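Local coordinates for kinesin-like protein KIF19 (Mus musculus, PDB 5GSZ) that moves toward microtubule plus ends and depolymerizes microtubules at ciliary tips to regulate the length of motile cilia, through the motor domain that this chain holds, at residues 13-18 with 318-323; 98-103 with 246-251; 151-156 with 221-226. All coordinates share one frame; numbering follows the deposited sequence.

Contact 1. Residues 13-18 with 318-323. With ADP (adenosine-5'-diphosphate), chain B.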
loop_
_atom_site.group_PDB
_atom_site.type_symbol
_atom_site.label_atom_id
_atom_site.label_comp_id
_atom_site.label_asym_id
_atom_site.label_seq_id
_atom_site.Cartn_x
_atom_site.Cartn_y
_atom_site.Cartn_z
ATOM N N MET A 13 -2.430 9.310 7.198
ATOM C CA MET A 13 -3.675 9.504 6.475
ATOM C C MET A 13 -4.261 8.157 6.082
ATOM O O MET A 13 -3.547 7.287 5.568
ATOM C CB MET A 13 -3.496 10.332 5.215
ATOM C CG MET A 13 -4.699 10.075 4.306
ATOM S SD MET A 13 -5.055 11.148 2.931
ATOM C CE MET A 13 -4.566 10.055 1.625
ATOM N N VAL A 14 -5.569 8.005 6.280
ATOM C CA VAL A 14 -6.310 6.830 5.846
ATOM C C VAL A 14 -7.345 7.252 4.804
ATOM O O VAL A 14 -8.075 8.232 5.000
ATOM C CB VAL A 14 -6.972 6.139 7.044
ATOM C CG1 VAL A 14 -7.751 4.929 6.578
ATOM C CG2 VAL A 14 -5.912 5.775 8.053
ATOM N N ALA A 15 -7.387 6.537 3.687
ATOM C CA ALA A 15 -8.342 6.801 2.627
ATOM C C ALA A 15 -9.151 5.532 2.394
ATOM O O ALA A 15 -8.662 4.427 2.644
ATOM C CB ALA A 15 -7.630 7.246 1.344
ATOM N N LEU A 16 -10.394 5.674 1.927
ATOM C CA LEU A 16 -11.162 4.492 1.544
ATOM C C LEU A 16 -11.668 4.642 0.121
ATOM O O LEU A 16 -12.285 5.660 -0.216
ATOM C CB LEU A 16 -12.342 4.205 2.482
ATOM C CG LEU A 16 -12.792 2.765 2.155
ATOM C CD1 LEU A 16 -12.870 1.869 3.396
ATOM C CD2 LEU A 16 -14.086 2.700 1.339
ATOM N N ARG A 17 -11.410 3.619 -0.703
ATOM C CA ARG A 17 -11.850 3.574 -2.092
ATOM C C ARG A 17 -12.861 2.456 -2.289
ATOM O O ARG A 17 -12.571 1.291 -1.995
ATOM C CB ARG A 17 -10.678 3.365 -3.041
ATOM C CG ARG A 17 -11.040 3.556 -4.501
ATOM C CD ARG A 17 -9.789 3.589 -5.316
ATOM N NE ARG A 17 -10.034 3.988 -6.678
ATOM C CZ ARG A 17 -9.077 4.111 -7.582
ATOM N NH1 ARG A 17 -7.828 3.842 -7.244
ATOM N NH2 ARG A 17 -9.366 4.485 -8.820
ATOM N N VAL A 18 -14.030 2.812 -2.820
ATOM C CA VAL A 18 -15.043 1.852 -3.242
ATOM C C VAL A 18 -14.906 1.636 -4.742
ATOM O O VAL A 18 -15.038 2.583 -5.530
ATOM C CB VAL A 18 -16.451 2.347 -2.894
ATOM C CG1 VAL A 18 -17.435 1.206 -3.042
ATOM C CG2 VAL A 18 -16.480 2.966 -1.485
ATOM N N VAL A 318 0.457 6.784 4.337
ATOM C CA VAL A 318 -0.831 6.882 3.668
ATOM C C VAL A 318 -1.328 5.469 3.425
ATOM O O VAL A 318 -0.700 4.711 2.680
ATOM C CB VAL A 318 -0.716 7.635 2.333
ATOM C CG1 VAL A 318 -2.069 7.660 1.612
ATOM C CG2 VAL A 318 -0.181 9.021 2.559
ATOM N N MET A 319 -2.447 5.109 4.040
ATOM C CA MET A 319 -3.094 3.839 3.738
ATOM C C MET A 319 -4.324 4.088 2.890
ATOM O O MET A 319 -5.138 4.956 3.213
ATOM C CB MET A 319 -3.509 3.071 4.987
ATOM C CG MET A 319 -4.292 1.825 4.606
ATOM S SD MET A 319 -4.878 0.822 5.975
ATOM C CE MET A 319 -5.908 1.994 6.820
ATOM N N ILE A 320 -4.454 3.329 1.814
ATOM C CA ILE A 320 -5.643 3.364 0.982
ATOM C C ILE A 320 -6.336 2.015 1.128
ATOM O O ILE A 320 -5.916 1.013 0.532
ATOM C CB ILE A 320 -5.314 3.666 -0.479
ATOM C CG1 ILE A 320 -4.517 4.958 -0.580
ATOM C CG2 ILE A 320 -6.591 3.762 -1.285
ATOM C CD1 ILE A 320 -4.298 5.387 -2.018
ATOM N N ALA A 321 -7.399 1.991 1.931
ATOM C CA ALA A 321 -8.241 0.810 2.056
ATOM C C ALA A 321 -9.214 0.704 0.882
ATOM O O ALA A 321 -9.724 1.712 0.384
ATOM C CB ALA A 321 -9.011 0.856 3.370
ATOM N N HIS A 322 -9.492 -0.532 0.466
ATOM C CA HIS A 322 -10.338 -0.834 -0.687
ATOM C C HIS A 322 -11.464 -1.777 -0.297
ATOM O O HIS A 322 -11.232 -2.753 0.421
ATOM C CB HIS A 322 -9.507 -1.479 -1.810
ATOM C CG HIS A 322 -8.422 -0.591 -2.330
ATOM N ND1 HIS A 322 -7.205 -0.451 -1.696
ATOM C CD2 HIS A 322 -8.380 0.222 -3.411
ATOM C CE1 HIS A 322 -6.458 0.398 -2.374
ATOM N NE2 HIS A 322 -7.151 0.827 -3.416
ATOM N N ILE A 323 -12.682 -1.504 -0.779
ATOM C CA ILE A 323 -13.811 -2.416 -0.587
ATOM C C ILE A 323 -14.596 -2.557 -1.882
ATOM O O ILE A 323 -14.542 -1.710 -2.778
ATOM C CB ILE A 323 -14.808 -1.996 0.529
ATOM C CG1 ILE A 323 -15.591 -0.751 0.112
ATOM C CG2 ILE A 323 -14.110 -1.822 1.891
ATOM C CD1 ILE A 323 -16.605 -0.298 1.131
HETATM P PB ADP B . -6.660 -6.477 -5.897
HETATM O O1B ADP B . -5.379 -5.909 -6.465
HETATM O O2B ADP B . -7.017 -5.804 -4.593
HETATM O O3B ADP B . -6.746 -7.979 -5.933
HETATM P PA ADP B . -7.449 -5.696 -8.470
HETATM O O1A ADP B . -7.356 -4.209 -8.627
HETATM O O2A ADP B . -6.318 -6.605 -8.876
HETATM O O3A ADP B . -7.825 -6.048 -6.932
HETATM O "O5'" ADP B . -8.682 -6.280 -9.313
HETATM C "C5'" ADP B . -9.951 -5.657 -9.415
HETATM C "C4'" ADP B . -10.389 -5.780 -10.859
HETATM O "O4'" ADP B . -11.320 -4.731 -11.086
HETATM C "C3'" ADP B . -9.211 -5.476 -11.745
HETATM O "O3'" ADP B . -9.518 -6.049 -13.017
HETATM C "C2'" ADP B . -9.198 -3.964 -11.821
HETATM O "O2'" ADP B . -8.737 -3.520 -13.104
HETATM C "C1'" ADP B . -10.662 -3.586 -11.628
HETATM N N9 ADP B . -10.831 -2.448 -10.690
HETATM C C8 ADP B . -10.453 -2.413 -9.393
HETATM N N7 ADP B . -10.761 -1.227 -8.800
HETATM C C5 ADP B . -11.349 -0.475 -9.747
HETATM C C6 ADP B . -11.898 0.884 -9.801
HETATM N N6 ADP B . -11.887 1.679 -8.701
HETATM N N1 ADP B . -12.411 1.296 -10.981
HETATM C C2 ADP B . -12.433 0.503 -12.064
HETATM N N3 ADP B . -11.931 -0.743 -12.091
HETATM C C4 ADP B . -11.391 -1.277 -10.982
#

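Contact 2. Residues 98-103 with 246-251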
loop_
_atom_site.group_PDB
_atom_site.type_symbol
_atom_site.label_atom_id
_atom_site.label_comp_id
_atom_site.label_asym_id
_atom_site.label_seq_id
_atom_site.Cartn_x
_atom_site.Cartn_y
_atom_site.Cartn_z
ATOM N N ALA A 98 8.413 8.392 3.347
ATOM C CA ALA A 98 6.972 8.288 3.173
ATOM C C ALA A 98 6.610 6.888 2.705
ATOM O O ALA A 98 7.414 6.203 2.070
ATOM C CB ALA A 98 6.458 9.321 2.173
ATOM N N THR A 99 5.377 6.482 3.005
ATOM C CA THR A 99 4.923 5.132 2.706
ATOM C C THR A 99 3.453 5.126 2.323
ATOM O O THR A 99 2.622 5.711 3.023
ATOM C CB THR A 99 5.129 4.208 3.898
ATOM O OG1 THR A 99 6.524 4.165 4.226
ATOM C CG2 THR A 99 4.632 2.823 3.543
ATOM N N VAL A 100 3.136 4.430 1.236
ATOM C CA VAL A 100 1.770 4.317 0.745
ATOM C C VAL A 100 1.416 2.836 0.632
ATOM O O VAL A 100 2.072 2.088 -0.108
ATOM C CB VAL A 100 1.592 5.023 -0.606
ATOM C CG1 VAL A 100 0.134 5.316 -0.831
ATOM C CG2 VAL A 100 2.429 6.274 -0.665
ATOM N N PHE A 101 0.372 2.423 1.354
ATOM C CA PHE A 101 -0.173 1.075 1.282
ATOM C C PHE A 101 -1.484 1.056 0.526
ATOM O O PHE A 101 -2.377 1.868 0.798
ATOM C CB PHE A 101 -0.484 0.498 2.658
ATOM C CG PHE A 101 0.654 0.496 3.572
ATOM C CD1 PHE A 101 1.625 -0.495 3.486
ATOM C CD2 PHE A 101 0.751 1.463 4.554
ATOM C CE1 PHE A 101 2.699 -0.516 4.368
ATOM C CE2 PHE A 101 1.816 1.466 5.433
ATOM C CZ PHE A 101 2.794 0.474 5.345
ATOM N N ALA A 102 -1.618 0.079 -0.360
ATOM C CA ALA A 102 -2.919 -0.375 -0.828
ATOM C C ALA A 102 -3.326 -1.575 0.013
ATOM O O ALA A 102 -2.645 -2.607 -0.008
ATOM C CB ALA A 102 -2.886 -0.740 -2.311
ATOM N N TYR A 103 -4.425 -1.439 0.748
ATOM C CA TYR A 103 -4.900 -2.486 1.641
ATOM C C TYR A 103 -6.332 -2.881 1.274
ATOM O O TYR A 103 -7.144 -2.051 0.850
ATOM C CB TYR A 103 -4.811 -2.017 3.118
ATOM C CG TYR A 103 -5.472 -2.913 4.155
ATOM C CD1 TYR A 103 -6.842 -2.888 4.358
ATOM C CD2 TYR A 103 -4.707 -3.778 4.947
ATOM C CE1 TYR A 103 -7.438 -3.698 5.313
ATOM C CE2 TYR A 103 -5.291 -4.591 5.898
ATOM C CZ TYR A 103 -6.661 -4.550 6.083
ATOM O OH TYR A 103 -7.241 -5.361 7.044
ATOM N N LEU A 246 10.866 6.831 -0.542
ATOM C CA LEU A 246 9.441 6.601 -0.725
ATOM C C LEU A 246 9.203 5.111 -0.941
ATOM O O LEU A 246 9.932 4.465 -1.695
ATOM C CB LEU A 246 8.888 7.414 -1.905
ATOM C CG LEU A 246 7.451 7.040 -2.317
ATOM C CD1 LEU A 246 6.433 7.310 -1.199
ATOM C CD2 LEU A 246 7.023 7.703 -3.606
ATOM N N PHE A 247 8.200 4.569 -0.257
ATOM C CA PHE A 247 7.792 3.179 -0.406
ATOM C C PHE A 247 6.354 3.130 -0.876
ATOM O O PHE A 247 5.486 3.770 -0.273
ATOM C CB PHE A 247 7.900 2.407 0.904
ATOM C CG PHE A 247 9.282 1.959 1.230
ATOM C CD1 PHE A 247 9.786 0.795 0.692
ATOM C CD2 PHE A 247 10.075 2.687 2.097
ATOM C CE1 PHE A 247 11.059 0.377 1.010
ATOM C CE2 PHE A 247 11.341 2.261 2.411
ATOM C CZ PHE A 247 11.829 1.112 1.870
ATOM N N MET A 248 6.102 2.360 -1.936
ATOM C CA MET A 248 4.764 2.242 -2.515
ATOM C C MET A 248 4.401 0.766 -2.579
ATOM O O MET A 248 5.005 -0.000 -3.342
ATOM C CB MET A 248 4.691 2.912 -3.887
ATOM C CG MET A 248 4.727 4.426 -3.772
ATOM S SD MET A 248 4.573 5.349 -5.324
ATOM C CE MET A 248 6.136 4.965 -6.101
ATOM N N ILE A 249 3.425 0.362 -1.772
ATOM C CA ILE A 249 3.215 -1.044 -1.470
ATOM C C ILE A 249 1.827 -1.479 -1.908
ATOM O O ILE A 249 0.826 -0.836 -1.570
ATOM C CB ILE A 249 3.445 -1.330 0.018
ATOM C CG1 ILE A 249 4.889 -0.957 0.365
ATOM C CG2 ILE A 249 3.150 -2.805 0.313
ATOM C CD1 ILE A 249 5.132 -0.750 1.837
ATOM N N ASP A 250 1.793 -2.574 -2.676
ATOM C CA ASP A 250 0.600 -3.332 -3.021
ATOM C C ASP A 250 0.568 -4.560 -2.112
ATOM O O ASP A 250 1.245 -5.551 -2.379
ATOM C CB ASP A 250 0.649 -3.724 -4.491
ATOM C CG ASP A 250 -0.646 -4.375 -4.976
ATOM O OD1 ASP A 250 -1.689 -4.240 -4.301
ATOM O OD2 ASP A 250 -0.618 -5.024 -6.043
ATOM N N LEU A 251 -0.225 -4.499 -1.046
ATOM C CA LEU A 251 -0.162 -5.512 0.001
ATOM C C LEU A 251 -0.755 -6.842 -0.456
ATOM O O LEU A 251 -1.399 -6.960 -1.504
ATOM C CB LEU A 251 -0.910 -5.065 1.256
ATOM C CG LEU A 251 -0.295 -3.978 2.120
ATOM C CD1 LEU A 251 -1.200 -3.616 3.271
ATOM C CD2 LEU A 251 1.024 -4.465 2.630
#

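Contact 3. Residues 151-156 with 221-226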
loop_
_atom_site.group_PDB
_atom_site.type_symbol
_atom_site.label_atom_id
_atom_site.label_comp_id
_atom_site.label_asym_id
_atom_site.label_seq_id
_atom_site.Cartn_x
_atom_site.Cartn_y
_atom_site.Cartn_z
ATOM N N LEU A 151 10.148 -5.230 -5.825
ATOM C CA LEU A 151 10.406 -6.559 -5.290
ATOM C C LEU A 151 9.101 -7.205 -4.823
ATOM O O LEU A 151 8.081 -6.532 -4.635
ATOM C CB LEU A 151 11.425 -6.481 -4.146
ATOM C CG LEU A 151 10.960 -5.651 -2.954
ATOM C CD1 LEU A 151 10.762 -6.508 -1.721
ATOM C CD2 LEU A 151 11.903 -4.512 -2.704
ATOM N N GLU A 152 9.137 -8.530 -4.670
ATOM C CA GLU A 152 8.063 -9.262 -4.021
ATOM C C GLU A 152 8.513 -9.741 -2.653
ATOM O O GLU A 152 9.686 -10.050 -2.450
ATOM C CB GLU A 152 7.626 -10.469 -4.837
ATOM C CG GLU A 152 6.335 -11.121 -4.361
ATOM C CD GLU A 152 5.986 -12.344 -5.179
ATOM O OE1 GLU A 152 6.884 -13.201 -5.360
ATOM O OE2 GLU A 152 4.838 -12.415 -5.686
ATOM N N ILE A 153 7.571 -9.766 -1.713
ATOM C CA ILE A 153 7.650 -10.596 -0.513
ATOM C C ILE A 153 6.495 -11.585 -0.583
ATOM O O ILE A 153 5.321 -11.188 -0.590
ATOM C CB ILE A 153 7.584 -9.778 0.787
ATOM C CG1 ILE A 153 8.444 -8.525 0.678
ATOM C CG2 ILE A 153 8.078 -10.622 1.958
ATOM C CD1 ILE A 153 8.247 -7.586 1.845
ATOM N N TYR A 154 6.828 -12.863 -0.666
ATOM C CA TYR A 154 5.851 -13.941 -0.737
ATOM C C TYR A 154 6.260 -14.967 0.304
ATOM O O TYR A 154 7.323 -15.581 0.183
ATOM C CB TYR A 154 5.806 -14.567 -2.132
ATOM C CG TYR A 154 4.804 -15.674 -2.210
ATOM C CD1 TYR A 154 3.480 -15.416 -2.549
ATOM C CD2 TYR A 154 5.162 -16.977 -1.898
ATOM C CE1 TYR A 154 2.553 -16.435 -2.592
ATOM C CE2 TYR A 154 4.250 -17.996 -1.934
ATOM C CZ TYR A 154 2.947 -17.727 -2.281
ATOM O OH TYR A 154 2.040 -18.763 -2.316
ATOM N N ASN A 155 5.429 -15.161 1.319
ATOM C CA ASN A 155 5.760 -16.086 2.401
ATOM C C ASN A 155 7.167 -15.806 2.916
ATOM O O ASN A 155 8.018 -16.693 3.002
ATOM C CB ASN A 155 5.624 -17.542 1.951
ATOM C CG ASN A 155 4.188 -18.002 1.901
ATOM O OD1 ASN A 155 3.337 -17.497 2.630
ATOM N ND2 ASN A 155 3.909 -18.970 1.038
ATOM N N GLU A 156 7.424 -14.536 3.199
ATOM C CA GLU A 156 8.693 -14.054 3.733
ATOM C C GLU A 156 9.887 -14.353 2.835
ATOM O O GLU A 156 11.028 -14.205 3.281
ATOM C CB GLU A 156 8.944 -14.604 5.139
ATOM C CG GLU A 156 7.818 -14.259 6.087
ATOM C CD GLU A 156 7.616 -12.764 6.195
ATOM O OE1 GLU A 156 8.577 -12.067 6.586
ATOM O OE2 GLU A 156 6.511 -12.282 5.853
ATOM N N HIS A 221 3.028 -9.496 -1.465
ATOM C CA HIS A 221 3.297 -8.067 -1.317
ATOM C C HIS A 221 4.144 -7.599 -2.480
ATOM O O HIS A 221 5.150 -8.233 -2.810
ATOM C CB HIS A 221 4.067 -7.744 -0.039
ATOM C CG HIS A 221 3.351 -8.071 1.230
ATOM N ND1 HIS A 221 2.037 -7.727 1.459
ATOM C CD2 HIS A 221 3.793 -8.646 2.372
ATOM C CE1 HIS A 221 1.689 -8.109 2.674
ATOM N NE2 HIS A 221 2.734 -8.676 3.245
ATOM N N ALA A 222 3.778 -6.479 -3.082
ATOM C CA ALA A 222 4.631 -5.864 -4.090
ATOM C C ALA A 222 5.135 -4.533 -3.544
ATOM O O ALA A 222 4.346 -3.682 -3.129
ATOM C CB ALA A 222 3.889 -5.697 -5.415
ATOM N N VAL A 223 6.447 -4.366 -3.496
ATOM C CA VAL A 223 7.021 -3.147 -2.953
ATOM C C VAL A 223 7.788 -2.446 -4.056
ATOM O O VAL A 223 8.712 -3.020 -4.650
ATOM C CB VAL A 223 7.922 -3.403 -1.740
ATOM C CG1 VAL A 223 8.291 -2.071 -1.127
ATOM C CG2 VAL A 223 7.215 -4.306 -0.700
ATOM N N LEU A 224 7.389 -1.217 -4.338
ATOM C CA LEU A 224 8.152 -0.309 -5.174
ATOM C C LEU A 224 8.780 0.746 -4.257
ATOM O O LEU A 224 8.067 1.475 -3.547
ATOM C CB LEU A 224 7.248 0.318 -6.239
ATOM C CG LEU A 224 7.975 1.269 -7.182
ATOM C CD1 LEU A 224 8.882 0.467 -8.058
ATOM C CD2 LEU A 224 7.000 2.070 -8.014
ATOM N N GLN A 225 10.107 0.794 -4.221
ATOM C CA GLN A 225 10.792 1.808 -3.434
ATOM C C GLN A 225 11.607 2.716 -4.335
ATOM O O GLN A 225 12.226 2.263 -5.296
ATOM C CB GLN A 225 11.675 1.208 -2.349
ATOM C CG GLN A 225 12.402 -0.049 -2.703
ATOM C CD GLN A 225 13.635 -0.221 -1.819
ATOM O OE1 GLN A 225 14.146 0.763 -1.241
ATOM N NE2 GLN A 225 14.094 -1.471 -1.670
ATOM N N VAL A 226 11.555 4.005 -4.027
ATOM C CA VAL A 226 12.255 5.045 -4.760
ATOM C C VAL A 226 13.120 5.803 -3.769
ATOM O O VAL A 226 12.606 6.355 -2.790
ATOM C CB VAL A 226 11.289 6.013 -5.458
ATOM C CG1 VAL A 226 12.076 7.034 -6.284
ATOM C CG2 VAL A 226 10.301 5.254 -6.296
#

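Contact 1. Residues 13-18 with 318-323
Met13 to Val18 and Val318 to Ile323 run parallel as neighbouring strands, their axes 24° apart, and five backbone hydrogen bonds join them from Met319 N to Met13 O at one end to Ile323 N to Arg17 O (3.1 Å) at the other. On the face carrying Val14, Leu16, Val18, Met319, Ala321 and Ile323 the packing is apolar and is covered by helix 330-340. Met319 bends at its last torsion (chi3 60°), which brings its methyl CE to 3.5 Å from Val14 CG1, the two side chains lying alongside each other. Leu16 crosses Ile323 at about a right angle, its CD2 resting 3.9 Å from Ile323 CD1, while its other methyl, CD1, reaches Ala321 CB. On the opposite face, Met13 CE lies against Val318 CG1. Arg17 and His322 run side by side, CB of Arg17 3.9 Å from CD2 of His322. Arg17 stretches out fully and passes near the adenine, its NE 3.6 Å from N6 of ADP; Gln77 holds NH2. Both imidazole nitrogens of His322 are engaged, ND1 by Tyr103 O and NE2 by Thr113 OG1, which fixes the ring's rotation. Toward the nucleotide only this face turns polar, Val18 and Ile323 keeping the other apolar: Arg17 lines the ADP pocket, and His322 ties the sheet to the helix that follows the P-loop.

Contact 2. Residues 98-103 with 246-251
Phe101 and Ile249 lie side by side, pointing the same way, and meet where the isoleucine methyl CD1 comes to 3.5 Å from Phe101 CE1. Thr99 CG2, in the same strand as the ring, sits over one face of it toward the rim and also reaches Ile249 CD1 at 4.0 Å. Leu251 reaches both aromatic side chains of the other strand, with CD2 4.1 Å from Phe101 CD1 and CD1 in the plane of the Tyr103 ring, at its edge beside CD2. The Tyr103 ring also stacks with that of Tyr339. On the other face of the sheet, Leu246 CD1 touches Ala98 CB at 3.9 Å and comes near Val100 CG2.

Backbone hydrogen bonds join the strands. Five link them in parallel register, from Phe247 N to Ala98 O through to Leu251 N on Ala102 O (3.2 Å). These are central strands of the kinesin motor sheet, in the P-loop NTPase manner: 98-103 leads straight into the Walker A loop, and 246-251 carries the aspartate of the motif known in kinesins as switch II.

Polar side-chain bonds lead outward from the pair. With CG anti to its own N (chi1 -173°), Asp250 carries its carboxylate out to Thr111, and OD2 receives both a hydrogen bond from Thr111 OG1 and a salt bridge from Arg206. The Asp250 side chain lies about 4 Å (nearest atoms) from the magnesium ion.

Contact 3. Residues 151-156 with 221-226
Leu151, which has the most surface buried here, lies alongside Val223, its CG 4.0 Å from Val223 CB, in an antiparallel hydrogen-bonded pair. Two backbone bonds close this pair, Leu151 N to Val223 O and Val223 N to Leu151 O, both 2.9 Å; the second is nearly straight, at 174° about the hydrogen. Leu151 adopts the less common first torsion in which CG stands between the backbone N and the carbonyl carbon (chi1 62°), and this swings the branched end over the neighbouring strand, where CD2 reaches Gln225 NE2 at 3.9 Å. That is a packing contact; the amide's OE1 is held instead by Arg245. An alanine here would strip away the branched end, and the flank of Val223 and the amide nitrogen end of Gln225 would probably be left without the groups packed against them. His221 pairs with Ile153 in the same hydrogen-bonded fashion, His221 N to Ile153 O at 3.0 Å and Ile153 N to His221 O. Their CB atoms stand 4.1 Å apart, and CB of His221 lies 3.7 Å from Ile153 O. The imidazole turns onward to the next strand's end, where ND1 accepts the backbone N-H of Ala252. Val223 completes the row, its CG2 4.3 Å from Ile153 CD1. On the reverse face Glu152 lays CG 3.5 Å from His221 O, while its carboxylate hydrogen-bonds to Ser220 through OE2 and to Thr207 through OE1, which also forms a salt bridge to Arg159. Strand 220-232 lies between 142-154 and 242-250 on the antiparallel side of the kinesin motor sheet, and helix 302-307 covers the face of Ile153, His221 and Val223 through Leu303 and Leu306.

From the N terminus the chain enters strand 12-18, whose partner in contact 1 comes only near the C-terminal end of the domain, so contact 1 closes the longest loop. Inside it, strand 97-103 waits for strand 242-250 to close contact 2, and within that loop strand 142-154 meets 220-232 in contact 3: the three are nested and none cross. Across the sheet they stand in the same order. Contacts 1 and 2 are joined where Ile320 N probably bonds to Phe101 O, contacts 2 and 3 where Met248 N probably bonds to Leu224 O. Contacts 1 and 3 do not touch. Together they tie the adenine side of the sheet through its centre to its antiparallel flank.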